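Local coordinates for protein putative N-acetylmuramoyl-L-alanine amidase,autolysin cwp6 (Peptoclostridium difficile, PDB 5J72) that probably cleaves the amide bond between N-acetylmuramic acid and L-alanine in peptidoglycan, as a zinc-dependent autolysin anchored to the cell wall through CWB2 domains, at residues Pro183-Asn188 / Ala198-Leu203. Numbering follows the deposited sequence.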
ATOM      1  N   PRO A 183      -8.667   4.744  17.532  1.00 15.19           N
ATOM      2  CA  PRO A 183      -9.099   4.911  16.166  1.00 15.59           C
ATOM      3  C   PRO A 183      -9.150   6.436  15.818  1.00 18.34           C
ATOM      4  O   PRO A 183      -9.165   7.300  16.732  1.00 17.62           O
ATOM      5  CB  PRO A 183     -10.530   4.362  16.169  1.00 15.37           C
ATOM      6  CG  PRO A 183     -11.041   4.728  17.571  1.00 13.95           C
ATOM      7  CD  PRO A 183      -9.792   4.497  18.474  1.00 15.27           C
ATOM      8  N   ILE A 184      -9.209   6.733  14.535  1.00 16.85           N
ATOM      9  CA  ILE A 184      -9.369   8.096  14.095  1.00 18.25           C
ATOM     10  C   ILE A 184     -10.824   8.171  13.565  1.00 16.18           C
ATOM     11  O   ILE A 184     -11.233   7.369  12.706  1.00 18.25           O
ATOM     12  CB  ILE A 184      -8.396   8.416  12.957  1.00 16.51           C
ATOM     13  CG1 ILE A 184      -6.966   8.526  13.528  1.00 18.51           C
ATOM     14  CG2 ILE A 184      -8.923   9.690  12.202  1.00 18.01           C
ATOM     15  CD1 ILE A 184      -5.806   8.592  12.459  1.00 18.03           C
ATOM     16  N   LEU A 185     -11.613   9.097  14.099  1.00 17.03           N
ATOM     17  CA  LEU A 185     -12.958   9.303  13.553  1.00 16.75           C
ATOM     18  C   LEU A 185     -12.950  10.728  12.903  1.00 20.15           C
ATOM     19  O   LEU A 185     -12.046  11.512  13.159  1.00 20.32           O
ATOM     20  CB  LEU A 185     -14.097   9.284  14.633  1.00 17.47           C
ATOM     21  CG  LEU A 185     -14.258   7.900  15.281  1.00 20.41           C
ATOM     22  CD1 LEU A 185     -15.345   7.974  16.394  1.00 20.38           C
ATOM     23  CD2 LEU A 185     -14.577   6.786  14.226  1.00 18.44           C
ATOM     24  N   LEU A 186     -13.979  11.037  12.149  1.00 20.01           N
ATOM     25  CA  LEU A 186     -13.956  12.293  11.406  1.00 21.94           C
ATOM     26  C   LEU A 186     -15.018  13.315  11.792  1.00 23.59           C
ATOM     27  O   LEU A 186     -16.162  12.960  12.087  1.00 23.76           O
ATOM     28  CB  LEU A 186     -14.176  11.929   9.905  1.00 22.10           C
ATOM     29  CG  LEU A 186     -13.164  10.908   9.365  1.00 21.68           C
ATOM     30  CD1 LEU A 186     -13.514  10.537   7.945  1.00 23.83           C
ATOM     31  CD2 LEU A 186     -11.750  11.448   9.482  1.00 18.15           C
ATOM     32  N   ALA A 187     -14.611  14.592  11.734  1.00 24.79           N
ATOM     33  CA  ALA A 187     -15.473  15.728  12.047  1.00 26.03           C
ATOM     34  C   ALA A 187     -15.533  16.696  10.830  1.00 31.60           C
ATOM     35  O   ALA A 187     -14.761  16.550   9.875  1.00 29.81           O
ATOM     36  CB  ALA A 187     -14.858  16.502  13.184  1.00 26.90           C
ATOM     37  N   ASN A 188     -16.477  17.649  10.902  1.00 32.58           N
ATOM     38  CA  ASN A 188     -16.572  18.752   9.964  1.00 35.37           C
ATOM     39  C   ASN A 188     -15.986  19.900  10.754  1.00 36.49           C
ATOM     40  O   ASN A 188     -15.723  19.754  11.959  1.00 33.18           O
ATOM     41  CB  ASN A 188     -18.004  19.007   9.568  1.00 35.47           C
ATOM     42  CG  ASN A 188     -18.460  17.947   8.609  1.00 34.50           C
ATOM     43  OD1 ASN A 188     -17.750  17.665   7.633  1.00 38.27           O
ATOM     44  ND2 ASN A 188     -19.600  17.317   8.771  1.00 34.31           N
ATOM     45  N   ALA A 198     -22.551   8.818  17.215  1.00 21.24           N
ATOM     46  CA  ALA A 198     -22.965   7.534  17.768  1.00 22.43           C
ATOM     47  C   ALA A 198     -21.766   6.651  18.055  1.00 20.99           C
ATOM     48  O   ALA A 198     -21.803   5.880  19.027  1.00 20.68           O
ATOM     49  CB  ALA A 198     -23.923   6.809  16.784  1.00 21.12           C
ATOM     50  N   GLU A 199     -20.700   6.720  17.216  1.00 18.74           N
ATOM     51  CA  GLU A 199     -19.569   5.846  17.505  1.00 19.85           C
ATOM     52  C   GLU A 199     -18.778   6.390  18.709  1.00 19.73           C
ATOM     53  O   GLU A 199     -18.241   5.599  19.476  1.00 18.73           O
ATOM     54  CB  GLU A 199     -18.667   5.724  16.219  1.00 19.57           C
ATOM     55  CG  GLU A 199     -17.410   4.841  16.419  1.00 17.15           C
ATOM     56  CD  GLU A 199     -17.743   3.370  16.751  1.00 19.70           C
ATOM     57  OE1 GLU A 199     -18.956   2.976  16.713  1.00 21.42           O
ATOM     58  OE2 GLU A 199     -16.787   2.599  17.042  1.00 20.43           O
ATOM     59  N   LEU A 200     -18.649   7.736  18.865  1.00 18.84           N
ATOM     60  CA  LEU A 200     -18.011   8.284  20.045  1.00 19.85           C
ATOM     61  C   LEU A 200     -18.806   7.755  21.284  1.00 19.85           C
ATOM     62  O   LEU A 200     -18.217   7.319  22.265  1.00 18.91           O
ATOM     63  CB  LEU A 200     -18.093   9.839  20.098  1.00 21.33           C
ATOM     64  CG  LEU A 200     -17.120  10.563  19.163  1.00 22.90           C
ATOM     65  CD1 LEU A 200     -17.435  12.014  19.157  1.00 24.30           C
ATOM     66  CD2 LEU A 200     -15.692  10.328  19.676  1.00 21.28           C
ATOM     67  N   LYS A 201     -20.135   7.778  21.234  1.00 16.68           N
ATOM     68  CA  LYS A 201     -20.878   7.258  22.400  1.00 19.01           C
ATOM     69  C   LYS A 201     -20.612   5.759  22.648  1.00 21.23           C
ATOM     70  O   LYS A 201     -20.420   5.314  23.803  1.00 20.15           O
ATOM     71  CB  LYS A 201     -22.415   7.411  22.163  1.00 22.06           C
ATOM     72  CG  LYS A 201     -22.832   8.891  22.285  1.00 27.52           C
ATOM     73  CD  LYS A 201     -24.414   9.006  22.062  1.00 39.43           C
ATOM     74  CE  LYS A 201     -24.958  10.413  22.333  1.00 52.36           C
ATOM     75  NZ  LYS A 201     -24.949  10.801  23.807  1.00 51.23           N
ATOM     76  N   ARG A 202     -20.591   4.995  21.579  1.00 18.13           N
ATOM     77  CA  ARG A 202     -20.365   3.542  21.711  1.00 14.48           C
ATOM     78  C   ARG A 202     -18.972   3.240  22.286  1.00 14.73           C
ATOM     79  O   ARG A 202     -18.858   2.347  23.123  1.00 16.88           O
ATOM     80  CB  ARG A 202     -20.469   2.867  20.301  1.00 16.81           C
ATOM     81  CG  ARG A 202     -20.676   1.339  20.414  1.00 17.78           C
ATOM     82  CD  ARG A 202     -20.447   0.642  19.038  1.00 21.60           C
ATOM     83  NE  ARG A 202     -19.071   0.805  18.563  1.00 20.04           N
ATOM     84  CZ  ARG A 202     -18.052   0.098  19.043  1.00 19.85           C
ATOM     85  NH1 ARG A 202     -16.820   0.334  18.612  1.00 19.01           N
ATOM     86  NH2 ARG A 202     -18.260  -0.851  19.968  1.00 18.84           N
ATOM     87  N   LEU A 203     -17.940   3.968  21.835  1.00 15.57           N
ATOM     88  CA  LEU A 203     -16.543   3.715  22.319  1.00 14.14           C
ATOM     89  C   LEU A 203     -16.365   4.128  23.773  1.00 17.18           C
ATOM     90  O   LEU A 203     -15.398   3.671  24.387  1.00 15.66           O
ATOM     91  CB  LEU A 203     -15.504   4.550  21.496  1.00 15.31           C
ATOM     92  CG  LEU A 203     -15.419   4.065  20.029  1.00 16.25           C
ATOM     93  CD1 LEU A 203     -14.696   5.082  19.159  1.00 13.14           C
ATOM     94  CD2 LEU A 203     -14.635   2.764  19.974  1.00 15.88           C
TER
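Leu-185 reaches from its strand into the inner face of helix 194-203, ending among Glu-199, Leu-200 and Leu-203. Its CB points at the helix, CG lies anti to the carbonyl carbon and beside the backbone N (chi1 -66°), and from it the two methyls reach the helix. CD1 does most of the touching: it lies 3.8 Å from Glu-199 CG, 4.0 Å from Glu-199 CB, 4.1 Å from Leu-200 CD2 and 4.1 Å from Leu-203 CD1. CD2 meets only Glu-199 here, at 4.1 Å from its CG. A forked, wholly apolar side chain suits this place, since one methyl touches three helix residues while the other lies against Glu-199. Strand 184-187 is an outermost strand of the four-stranded parallel sheet in this CWB2 domain; helix 194-203 follows it in the crossover to strand 207-211, and the helix segment runs back across the strand at 146° between their directions. Nearer the strand's start, the compact apolar ring of Pro-183 brings CG to 4.0 Å from Leu-203 CD1, a branched hydrocarbon equally suited to this buried junction. Glu-199 offers Leu-185 only its methylenes, lying nearly perpendicular to it. Its chain bends at chi2 (63°) and takes the carboxylate to Arg-202, whose NE bonds OE1 at 2.9 Å and NH1 bonds OE2 at 2.8 Å; Ser-148 OG also hydrogen-bonds OE2.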